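Local coordinates for protein malate dehydrogenase (Entamoeba histolytica, PDB 3I0P) that probably catalyses the NAD-dependent interconversion of malate and oxaloacetate, at residues C84-T98 and V116-Y130. Numbering follows the deposited sequence.
With NAD (nicotinamide-adenine-dinucleotide), chain B.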
ATOM      1  N   CYS A  84      -7.139 -17.211 -10.100  1.00 24.82           N
ATOM      2  CA  CYS A  84      -7.524 -18.472  -9.486  1.00 24.46           C
ATOM      3  C   CYS A  84      -7.995 -18.291  -8.039  1.00 24.18           C
ATOM      4  O   CYS A  84      -7.489 -17.422  -7.321  1.00 23.71           O
ATOM      5  CB  CYS A  84      -6.377 -19.487  -9.558  1.00 24.54           C
ATOM      6  SG  CYS A  84      -6.870 -21.159  -9.087  1.00 25.34           S
ATOM      7  N   VAL A  85      -8.976 -19.102  -7.632  1.00 23.93           N
ATOM      8  CA  VAL A  85      -9.361 -19.220  -6.224  1.00 23.75           C
ATOM      9  C   VAL A  85      -8.952 -20.596  -5.724  1.00 23.92           C
ATOM     10  O   VAL A  85      -9.247 -21.607  -6.358  1.00 23.93           O
ATOM     11  CB  VAL A  85     -10.884 -19.046  -5.993  1.00 23.75           C
ATOM     12  CG1 VAL A  85     -11.247 -19.306  -4.518  1.00 22.52           C
ATOM     13  CG2 VAL A  85     -11.346 -17.670  -6.426  1.00 23.34           C
ATOM     14  N   LEU A  86      -8.270 -20.622  -4.586  1.00 24.10           N
ATOM     15  CA  LEU A  86      -7.871 -21.871  -3.967  1.00 24.23           C
ATOM     16  C   LEU A  86      -8.520 -22.037  -2.600  1.00 24.46           C
ATOM     17  O   LEU A  86      -8.642 -21.079  -1.835  1.00 24.41           O
ATOM     18  CB  LEU A  86      -6.352 -21.957  -3.834  1.00 24.12           C
ATOM     19  CG  LEU A  86      -5.440 -21.851  -5.066  1.00 24.06           C
ATOM     20  CD1 LEU A  86      -3.990 -21.694  -4.619  1.00 22.58           C
ATOM     21  CD2 LEU A  86      -5.584 -23.043  -6.005  1.00 23.16           C
ATOM     22  N   ASP A  87      -8.952 -23.264  -2.319  1.00 24.67           N
ATOM     23  CA  ASP A  87      -9.342 -23.671  -0.982  1.00 24.80           C
ATOM     24  C   ASP A  87      -8.114 -24.327  -0.368  1.00 24.43           C
ATOM     25  O   ASP A  87      -7.581 -25.297  -0.915  1.00 24.72           O
ATOM     26  CB  ASP A  87     -10.494 -24.663  -1.072  1.00 25.17           C
ATOM     27  CG  ASP A  87     -11.003 -25.113   0.284  1.00 26.95           C
ATOM     28  OD1 ASP A  87     -10.619 -24.536   1.319  1.00 27.79           O
ATOM     29  OD2 ASP A  87     -11.807 -26.075   0.311  1.00 31.67           O
ATOM     30  N   GLY A  88      -7.657 -23.785   0.755  1.00 23.89           N
ATOM     31  CA  GLY A  88      -6.411 -24.231   1.381  1.00 23.36           C
ATOM     32  C   GLY A  88      -6.475 -25.575   2.077  1.00 22.98           C
ATOM     33  O   GLY A  88      -5.436 -26.132   2.462  1.00 23.06           O
ATOM     34  N   ASN A  89      -7.697 -26.087   2.248  1.00 22.61           N
ATOM     35  CA  ASN A  89      -7.946 -27.403   2.849  1.00 21.86           C
ATOM     36  C   ASN A  89      -7.326 -27.532   4.227  1.00 21.70           C
ATOM     37  O   ASN A  89      -6.939 -28.625   4.650  1.00 21.79           O
ATOM     38  CB  ASN A  89      -7.454 -28.520   1.924  1.00 21.67           C
ATOM     39  CG  ASN A  89      -8.309 -28.666   0.695  1.00 21.36           C
ATOM     40  OD1 ASN A  89      -9.534 -28.610   0.774  1.00 21.68           O
ATOM     41  ND2 ASN A  89      -7.673 -28.848  -0.456  1.00 21.47           N
ATOM     42  N   ASN A  90      -7.231 -26.390   4.910  1.00 21.49           N
ATOM     43  CA  ASN A  90      -6.653 -26.281   6.258  1.00 21.01           C
ATOM     44  C   ASN A  90      -5.166 -26.677   6.307  1.00 20.51           C
ATOM     45  O   ASN A  90      -4.645 -27.057   7.358  1.00 20.64           O
ATOM     46  CB  ASN A  90      -7.518 -27.029   7.306  1.00 20.72           C
ATOM     47  CG  ASN A  90      -7.004 -26.862   8.740  1.00 20.98           C
ATOM     48  OD1 ASN A  90      -6.880 -27.834   9.471  1.00 22.91           O
ATOM     49  ND2 ASN A  90      -6.702 -25.640   9.134  1.00 20.57           N
ATOM     50  N   GLY A  91      -4.483 -26.560   5.170  1.00 19.86           N
ATOM     51  CA  GLY A  91      -3.043 -26.831   5.118  1.00 19.16           C
ATOM     52  C   GLY A  91      -2.175 -25.701   5.659  1.00 18.64           C
ATOM     53  O   GLY A  91      -2.677 -24.707   6.199  1.00 18.36           O
ATOM     54  N   PHE A  92      -0.863 -25.862   5.512  1.00 18.13           N
ATOM     55  CA  PHE A  92       0.100 -24.822   5.859  1.00 17.79           C
ATOM     56  C   PHE A  92      -0.051 -23.631   4.930  1.00 17.88           C
ATOM     57  O   PHE A  92      -0.115 -23.796   3.705  1.00 18.08           O
ATOM     58  CB  PHE A  92       1.511 -25.316   5.636  1.00 17.56           C
ATOM     59  CG  PHE A  92       1.937 -26.434   6.528  1.00 17.76           C
ATOM     60  CD1 PHE A  92       2.265 -26.194   7.867  1.00 17.65           C
ATOM     61  CD2 PHE A  92       2.102 -27.719   6.006  1.00 16.35           C
ATOM     62  CE1 PHE A  92       2.713 -27.233   8.678  1.00 17.65           C
ATOM     63  CE2 PHE A  92       2.555 -28.753   6.805  1.00 16.24           C
ATOM     64  CZ  PHE A  92       2.860 -28.516   8.143  1.00 16.59           C
ATOM     65  N   GLY A  93      -0.056 -22.429   5.498  1.00 17.65           N
ATOM     66  CA  GLY A  93      -0.085 -21.224   4.685  1.00 17.34           C
ATOM     67  C   GLY A  93       1.068 -21.194   3.701  1.00 16.97           C
ATOM     68  O   GLY A  93       0.920 -20.707   2.586  1.00 16.57           O
ATOM     69  N   HIS A  94       2.212 -21.727   4.128  1.00 17.11           N
ATOM     70  CA  HIS A  94       3.435 -21.760   3.320  1.00 17.03           C
ATOM     71  C   HIS A  94       3.245 -22.655   2.122  1.00 16.89           C
ATOM     72  O   HIS A  94       3.764 -22.366   1.042  1.00 17.12           O
ATOM     73  CB  HIS A  94       4.619 -22.261   4.140  1.00 17.23           C
ATOM     74  CG  HIS A  94       4.514 -21.948   5.595  1.00 17.73           C
ATOM     75  ND1 HIS A  94       3.794 -22.734   6.470  1.00 17.28           N
ATOM     76  CD2 HIS A  94       5.014 -20.925   6.329  1.00 18.45           C
ATOM     77  CE1 HIS A  94       3.870 -22.217   7.682  1.00 18.87           C
ATOM     78  NE2 HIS A  94       4.605 -21.120   7.626  1.00 18.71           N
ATOM     79  N   VAL A  95       2.489 -23.736   2.312  1.00 16.78           N
ATOM     80  CA  VAL A  95       2.152 -24.637   1.215  1.00 16.81           C
ATOM     81  C   VAL A  95       1.216 -23.926   0.236  1.00 17.20           C
ATOM     82  O   VAL A  95       1.499 -23.865  -0.959  1.00 17.34           O
ATOM     83  CB  VAL A  95       1.555 -25.971   1.735  1.00 16.77           C
ATOM     84  CG1 VAL A  95       0.936 -26.786   0.600  1.00 15.96           C
ATOM     85  CG2 VAL A  95       2.628 -26.779   2.460  1.00 16.60           C
ATOM     86  N   ASN A  96       0.117 -23.374   0.750  1.00 17.50           N
ATOM     87  CA  ASN A  96      -0.852 -22.668  -0.085  1.00 18.04           C
ATOM     88  C   ASN A  96      -0.199 -21.450  -0.753  1.00 18.52           C
ATOM     89  O   ASN A  96      -0.351 -21.227  -1.965  1.00 18.29           O
ATOM     90  CB  ASN A  96      -2.096 -22.271   0.730  1.00 18.03           C
ATOM     91  CG  ASN A  96      -2.835 -23.485   1.319  1.00 18.22           C
ATOM     92  OD1 ASN A  96      -3.157 -24.437   0.610  1.00 18.70           O
ATOM     93  ND2 ASN A  96      -3.103 -23.445   2.621  1.00 17.80           N
ATOM     94  N   GLY A  97       0.558 -20.692   0.042  1.00 18.79           N
ATOM     95  CA  GLY A  97       1.258 -19.509  -0.438  1.00 19.35           C
ATOM     96  C   GLY A  97       2.238 -19.774  -1.571  1.00 19.78           C
ATOM     97  O   GLY A  97       2.228 -19.067  -2.588  1.00 19.92           O
ATOM     98  N   THR A  98       3.084 -20.792  -1.392  1.00 19.65           N
ATOM     99  CA  THR A  98       4.108 -21.132  -2.371  1.00 19.25           C
ATOM    100  C   THR A  98       3.452 -21.564  -3.668  1.00 19.29           C
ATOM    101  O   THR A  98       3.796 -21.081  -4.746  1.00 19.29           O
ATOM    102  CB  THR A  98       5.054 -22.225  -1.842  1.00 19.15           C
ATOM    103  OG1 THR A  98       5.729 -21.732  -0.683  1.00 18.63           O
ATOM    104  CG2 THR A  98       6.087 -22.622  -2.883  1.00 18.29           C
ATOM    105  N   VAL A 116      -3.754 -15.006  -7.601  1.00 17.65           N
ATOM    106  CA  VAL A 116      -4.310 -16.186  -6.983  1.00 17.23           C
ATOM    107  C   VAL A 116      -4.694 -15.826  -5.577  1.00 17.25           C
ATOM    108  O   VAL A 116      -3.898 -15.218  -4.859  1.00 17.91           O
ATOM    109  CB  VAL A 116      -3.319 -17.354  -7.008  1.00 17.16           C
ATOM    110  CG1 VAL A 116      -3.815 -18.494  -6.155  1.00 16.63           C
ATOM    111  CG2 VAL A 116      -3.114 -17.820  -8.442  1.00 16.86           C
ATOM    112  N   VAL A 117      -5.922 -16.162  -5.191  1.00 17.09           N
ATOM    113  CA  VAL A 117      -6.378 -15.934  -3.814  1.00 17.25           C
ATOM    114  C   VAL A 117      -6.648 -17.257  -3.091  1.00 17.35           C
ATOM    115  O   VAL A 117      -6.914 -18.279  -3.726  1.00 17.19           O
ATOM    116  CB  VAL A 117      -7.604 -14.973  -3.735  1.00 17.25           C
ATOM    117  CG1 VAL A 117      -7.220 -13.591  -4.243  1.00 17.19           C
ATOM    118  CG2 VAL A 117      -8.795 -15.526  -4.513  1.00 16.92           C
ATOM    119  N   VAL A 118      -6.558 -17.230  -1.765  1.00 17.51           N
ATOM    120  CA  VAL A 118      -6.692 -18.441  -0.965  1.00 17.41           C
ATOM    121  C   VAL A 118      -7.671 -18.220   0.180  1.00 17.99           C
ATOM    122  O   VAL A 118      -7.627 -17.177   0.840  1.00 17.82           O
ATOM    123  CB  VAL A 118      -5.322 -18.896  -0.374  1.00 17.15           C
ATOM    124  CG1 VAL A 118      -5.481 -20.171   0.415  1.00 15.56           C
ATOM    125  CG2 VAL A 118      -4.276 -19.079  -1.479  1.00 16.71           C
ATOM    126  N   ARG A 119      -8.558 -19.198   0.387  1.00 18.57           N
ATOM    127  CA  ARG A 119      -9.370 -19.301   1.608  1.00 19.14           C
ATOM    128  C   ARG A 119      -9.039 -20.585   2.395  1.00 19.43           C
ATOM    129  O   ARG A 119      -8.398 -21.506   1.858  1.00 19.65           O
ATOM    130  CB  ARG A 119     -10.870 -19.250   1.283  1.00 19.13           C
ATOM    131  CG  ARG A 119     -11.444 -20.533   0.697  1.00 19.59           C
ATOM    132  CD  ARG A 119     -12.966 -20.663   0.900  1.00 18.98           C
ATOM    133  NE  ARG A 119     -13.498 -21.742   0.068  1.00 19.82           N
ATOM    134  CZ  ARG A 119     -14.071 -21.584  -1.128  1.00 20.62           C
ATOM    135  NH1 ARG A 119     -14.240 -20.375  -1.664  1.00 20.08           N
ATOM    136  NH2 ARG A 119     -14.493 -22.647  -1.795  1.00 20.91           N
ATOM    137  N   ASN A 120      -9.481 -20.642   3.655  1.00 19.29           N
ATOM    138  CA  ASN A 120      -9.346 -21.845   4.492  1.00 18.92           C
ATOM    139  C   ASN A 120      -7.877 -22.305   4.553  1.00 18.85           C
ATOM    140  O   ASN A 120      -7.541 -23.463   4.292  1.00 19.10           O
ATOM    141  CB  ASN A 120     -10.328 -22.936   4.010  1.00 18.94           C
ATOM    142  CG  ASN A 120     -10.246 -24.253   4.817  1.00 18.69           C
ATOM    143  OD1 ASN A 120     -10.039 -24.264   6.031  1.00 18.07           O
ATOM    144  ND2 ASN A 120     -10.431 -25.367   4.121  1.00 17.17           N
ATOM    145  N   SER A 121      -7.011 -21.354   4.888  1.00 18.55           N
ATOM    146  CA  SER A 121      -5.582 -21.590   5.031  1.00 18.07           C
ATOM    147  C   SER A 121      -5.145 -21.258   6.459  1.00 18.11           C
ATOM    148  O   SER A 121      -5.970 -20.900   7.307  1.00 18.04           O
ATOM    149  CB  SER A 121      -4.804 -20.743   4.024  1.00 17.91           C
ATOM    150  OG  SER A 121      -3.427 -21.089   4.001  1.00 18.16           O
ATOM    151  N   THR A 122      -3.850 -21.381   6.724  1.00 18.04           N
ATOM    152  CA  THR A 122      -3.315 -21.105   8.049  1.00 18.45           C
ATOM    153  C   THR A 122      -2.135 -20.144   7.944  1.00 18.64           C
ATOM    154  O   THR A 122      -1.813 -19.684   6.848  1.00 18.41           O
ATOM    155  CB  THR A 122      -2.899 -22.406   8.788  1.00 18.57           C
ATOM    156  OG1 THR A 122      -1.958 -23.139   7.990  1.00 18.75           O
ATOM    157  CG2 THR A 122      -4.121 -23.285   9.071  1.00 18.12           C
ATOM    158  N   HIS A 123      -1.510 -19.846   9.088  1.00 18.77           N
ATOM    159  CA  HIS A 123      -0.383 -18.921   9.164  1.00 18.78           C
ATOM    160  C   HIS A 123       0.670 -19.219   8.098  1.00 18.49           C
ATOM    161  O   HIS A 123       1.080 -20.373   7.906  1.00 18.53           O
ATOM    162  CB  HIS A 123       0.242 -18.975  10.553  1.00 19.27           C
ATOM    163  CG  HIS A 123       1.007 -17.742  10.915  1.00 21.05           C
ATOM    164  ND1 HIS A 123       2.371 -17.640  10.759  1.00 23.02           N
ATOM    165  CD2 HIS A 123       0.596 -16.555  11.423  1.00 23.08           C
ATOM    166  CE1 HIS A 123       2.770 -16.444  11.156  1.00 23.95           C
ATOM    167  NE2 HIS A 123       1.711 -15.763  11.558  1.00 24.14           N
ATOM    168  N   PHE A 124       1.097 -18.178   7.391  1.00 17.89           N
ATOM    169  CA  PHE A 124       1.981 -18.375   6.250  1.00 17.21           C
ATOM    170  C   PHE A 124       3.361 -17.745   6.423  1.00 16.96           C
ATOM    171  O   PHE A 124       4.095 -17.561   5.451  1.00 17.54           O
ATOM    172  CB  PHE A 124       1.265 -18.007   4.923  1.00 17.22           C
ATOM    173  CG  PHE A 124       1.298 -16.541   4.547  1.00 16.93           C
ATOM    174  CD1 PHE A 124       0.798 -16.145   3.317  1.00 16.45           C
ATOM    175  CD2 PHE A 124       1.832 -15.569   5.391  1.00 17.67           C
ATOM    176  CE1 PHE A 124       0.820 -14.804   2.924  1.00 17.72           C
ATOM    177  CE2 PHE A 124       1.878 -14.227   5.004  1.00 18.61           C
ATOM    178  CZ  PHE A 124       1.362 -13.841   3.768  1.00 17.99           C
ATOM    179  N   GLY A 125       3.716 -17.443   7.671  1.00 16.21           N
ATOM    180  CA  GLY A 125       5.029 -16.905   8.000  1.00 15.54           C
ATOM    181  C   GLY A 125       5.222 -15.513   7.442  1.00 15.37           C
ATOM    182  O   GLY A 125       4.319 -14.682   7.499  1.00 15.45           O
ATOM    183  N   ILE A 126       6.399 -15.249   6.890  1.00 15.26           N
ATOM    184  CA  ILE A 126       6.689 -13.912   6.378  1.00 15.29           C
ATOM    185  C   ILE A 126       6.063 -13.616   5.013  1.00 15.43           C
ATOM    186  O   ILE A 126       6.210 -14.396   4.065  1.00 15.32           O
ATOM    187  CB  ILE A 126       8.207 -13.590   6.380  1.00 15.27           C
ATOM    188  CG1 ILE A 126       9.020 -14.685   5.677  1.00 15.17           C
ATOM    189  CG2 ILE A 126       8.679 -13.373   7.792  1.00 14.72           C
ATOM    190  CD1 ILE A 126      10.373 -14.189   5.194  1.00 14.51           C
ATOM    191  N   ALA A 127       5.359 -12.492   4.911  1.00 15.55           N
ATOM    192  CA  ALA A 127       4.713 -12.144   3.644  1.00 16.03           C
ATOM    193  C   ALA A 127       5.768 -11.992   2.552  1.00 16.36           C
ATOM    194  O   ALA A 127       5.570 -12.425   1.410  1.00 16.62           O
ATOM    195  CB  ALA A 127       3.875 -10.878   3.780  1.00 15.61           C
ATOM    196  N   GLY A 128       6.903 -11.408   2.936  1.00 16.44           N
ATOM    197  CA  GLY A 128       8.012 -11.141   2.030  1.00 16.49           C
ATOM    198  C   GLY A 128       8.485 -12.338   1.244  1.00 16.67           C
ATOM    199  O   GLY A 128       9.036 -12.171   0.159  1.00 17.55           O
ATOM    200  N   TYR A 129       8.268 -13.542   1.767  1.00 16.37           N
ATOM    201  CA  TYR A 129       8.778 -14.757   1.122  1.00 16.12           C
ATOM    202  C   TYR A 129       8.148 -14.949  -0.245  1.00 15.88           C
ATOM    203  O   TYR A 129       8.832 -15.232  -1.223  1.00 15.55           O
ATOM    204  CB  TYR A 129       8.533 -15.999   1.991  1.00 16.15           C
ATOM    205  CG  TYR A 129       8.969 -17.298   1.334  1.00 16.45           C
ATOM    206  CD1 TYR A 129      10.310 -17.678   1.322  1.00 17.24           C
ATOM    207  CD2 TYR A 129       8.041 -18.140   0.707  1.00 17.17           C
ATOM    208  CE1 TYR A 129      10.726 -18.865   0.714  1.00 17.67           C
ATOM    209  CE2 TYR A 129       8.445 -19.329   0.088  1.00 17.31           C
ATOM    210  CZ  TYR A 129       9.787 -19.684   0.106  1.00 19.02           C
ATOM    211  OH  TYR A 129      10.207 -20.857  -0.484  1.00 20.87           O
ATOM    212  N   TYR A 130       6.832 -14.790  -0.302  1.00 15.87           N
ATOM    213  CA  TYR A 130       6.083 -15.013  -1.534  1.00 15.81           C
ATOM    214  C   TYR A 130       6.384 -13.928  -2.569  1.00 15.99           C
ATOM    215  O   TYR A 130       6.458 -14.206  -3.764  1.00 15.48           O
ATOM    216  CB  TYR A 130       4.589 -15.160  -1.214  1.00 15.54           C
ATOM    217  CG  TYR A 130       4.408 -16.121  -0.068  1.00 15.31           C
ATOM    218  CD1 TYR A 130       4.389 -17.511  -0.281  1.00 14.86           C
ATOM    219  CD2 TYR A 130       4.341 -15.654   1.241  1.00 14.74           C
ATOM    220  CE1 TYR A 130       4.282 -18.393   0.786  1.00 14.11           C
ATOM    221  CE2 TYR A 130       4.229 -16.524   2.306  1.00 14.39           C
ATOM    222  CZ  TYR A 130       4.199 -17.887   2.079  1.00 14.25           C
ATOM    223  OH  TYR A 130       4.078 -18.721   3.162  1.00 14.39           O
TER
HETATM  224  PA  NAD B 401       9.267  -3.880  10.120  1.00 21.42           P
HETATM  225  O1A NAD B 401      10.395  -4.712  10.682  1.00 22.92           O
HETATM  226  O2A NAD B 401       8.785  -2.706  10.909  1.00 22.83           O
HETATM  227  O5B NAD B 401       9.752  -3.391   8.667  1.00 23.53           O
HETATM  228  C5B NAD B 401      10.284  -4.342   7.729  1.00 23.70           C
HETATM  229  C4B NAD B 401      10.365  -3.778   6.303  1.00 24.76           C
HETATM  230  O4B NAD B 401      10.769  -2.402   6.293  1.00 26.17           O
HETATM  231  C3B NAD B 401      11.394  -4.495   5.455  1.00 24.91           C
HETATM  232  O3B NAD B 401      10.955  -4.465   4.087  1.00 24.87           O
HETATM  233  C2B NAD B 401      12.645  -3.659   5.621  1.00 25.60           C
HETATM  234  O2B NAD B 401      13.522  -3.796   4.503  1.00 26.47           O
HETATM  235  C1B NAD B 401      12.064  -2.262   5.690  1.00 26.99           C
HETATM  236  N9A NAD B 401      12.880  -1.279   6.462  1.00 28.08           N
HETATM  237  C8A NAD B 401      13.186  -1.327   7.767  1.00 27.82           C
HETATM  238  N7A NAD B 401      13.911  -0.231   8.076  1.00 28.28           N
HETATM  239  C5A NAD B 401      14.049   0.512   6.953  1.00 28.79           C
HETATM  240  C6A NAD B 401      14.678   1.724   6.647  1.00 29.03           C
HETATM  241  N6A NAD B 401      15.347   2.426   7.594  1.00 29.09           N
HETATM  242  N1A NAD B 401      14.631   2.203   5.381  1.00 28.84           N
HETATM  243  C2A NAD B 401      13.985   1.532   4.418  1.00 28.63           C
HETATM  244  N3A NAD B 401      13.369   0.372   4.685  1.00 29.25           N
HETATM  245  C4A NAD B 401      13.390  -0.158   5.941  1.00 28.66           C
HETATM  246  O3  NAD B 401       8.003  -4.819   9.711  1.00 23.10           O
HETATM  247  PN  NAD B 401       6.979  -5.628  10.685  1.00 21.48           P
HETATM  248  O1N NAD B 401       5.613  -5.010  10.505  1.00 22.40           O
HETATM  249  O2N NAD B 401       7.573  -5.787  12.062  1.00 22.63           O
HETATM  250  O5D NAD B 401       6.928  -7.093  10.037  1.00 21.69           O
HETATM  251  C5D NAD B 401       7.960  -8.050  10.296  1.00 21.66           C
HETATM  252  C4D NAD B 401       7.592  -9.404   9.695  1.00 20.44           C
HETATM  253  O4D NAD B 401       6.416  -9.926  10.319  1.00 21.02           O
HETATM  254  C3D NAD B 401       7.282  -9.311   8.206  1.00 19.71           C
HETATM  255  O3D NAD B 401       8.131 -10.243   7.521  1.00 18.42           O
HETATM  256  C2D NAD B 401       5.797  -9.649   8.077  1.00 18.98           C
HETATM  257  O2D NAD B 401       5.429 -10.402   6.907  1.00 18.97           O
HETATM  258  C1D NAD B 401       5.566 -10.488   9.313  1.00 19.70           C
HETATM  259  N1N NAD B 401       4.159 -10.510   9.706  1.00 20.08           N
HETATM  260  C2N NAD B 401       3.430 -11.608   9.409  1.00 19.86           C
HETATM  261  C3N NAD B 401       2.080 -11.674   9.766  1.00 20.20           C
HETATM  262  C7N NAD B 401       1.252 -12.886   9.441  1.00 20.23           C
HETATM  263  O7N NAD B 401       0.074 -12.905   9.776  1.00 20.91           O
HETATM  264  N7N NAD B 401       1.814 -13.909   8.801  1.00 18.39           N
HETATM  265  C4N NAD B 401       1.499 -10.593  10.434  1.00 20.56           C
HETATM  266  C5N NAD B 401       2.275  -9.465  10.721  1.00 20.81           C
HETATM  267  C6N NAD B 401       3.617  -9.451  10.345  1.00 19.98           C
HETATM  268  O   HOH W   1      -7.805 -23.316   7.414  1.00 25.13           O
HETATM  269  O   HOH W   2       8.126 -22.753   0.079  1.00 14.78           O
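Tyr130 pushes its ring as a knob into the hole formed by Gly93, His94, Gly97 and Thr98, with Thr98 N at the ring edge; this joins helix 127-136 to the start of helix 93-111. Strands 83-87 and 113-121 are the parallel pair of a beta-alpha-beta unit, joined by helix 93-111. Tyr130 CE1 comes within 3.4 Å of Gly97 CA, and its OH donates to Phe124 O. Between the strands, Val117 N bonds to Cys84 O, Leu86 N to Val117 O and Arg119 N to Leu86 O. Leu86 CD1 reaches Val116 CG1 and, less closely, Val118 CG2. Val85 and Val117 point to the other face, where Phe294 of the second subunit packs on both.

Near the 88-91 turn, Asn120 ND2 donates to Asp87 OD1 at 2.9 Å, on the syn side and 17° out of the carboxylate plane. Asn120 CG is anti to the backbone N (chi1 179°), which carries the amide across to Asp87. Asn120 O accepts from Asn90 N in this type I' turn. Asn96 ND2 donates to Ser121 OG at 2.7 Å, and Ser121 OG is also hydrogen-bonded to His284 NE2. Phe124 CA sits over one face of the His94 ring, a CH-pi contact 4.2 Å from its centroid. Residues 123-127 line the NAD pocket: Gly125 O accepts from the carboxamide N7N at 2.9 Å, and Ala127 N donates to the ribose O2D with an N-H...O angle of 164°.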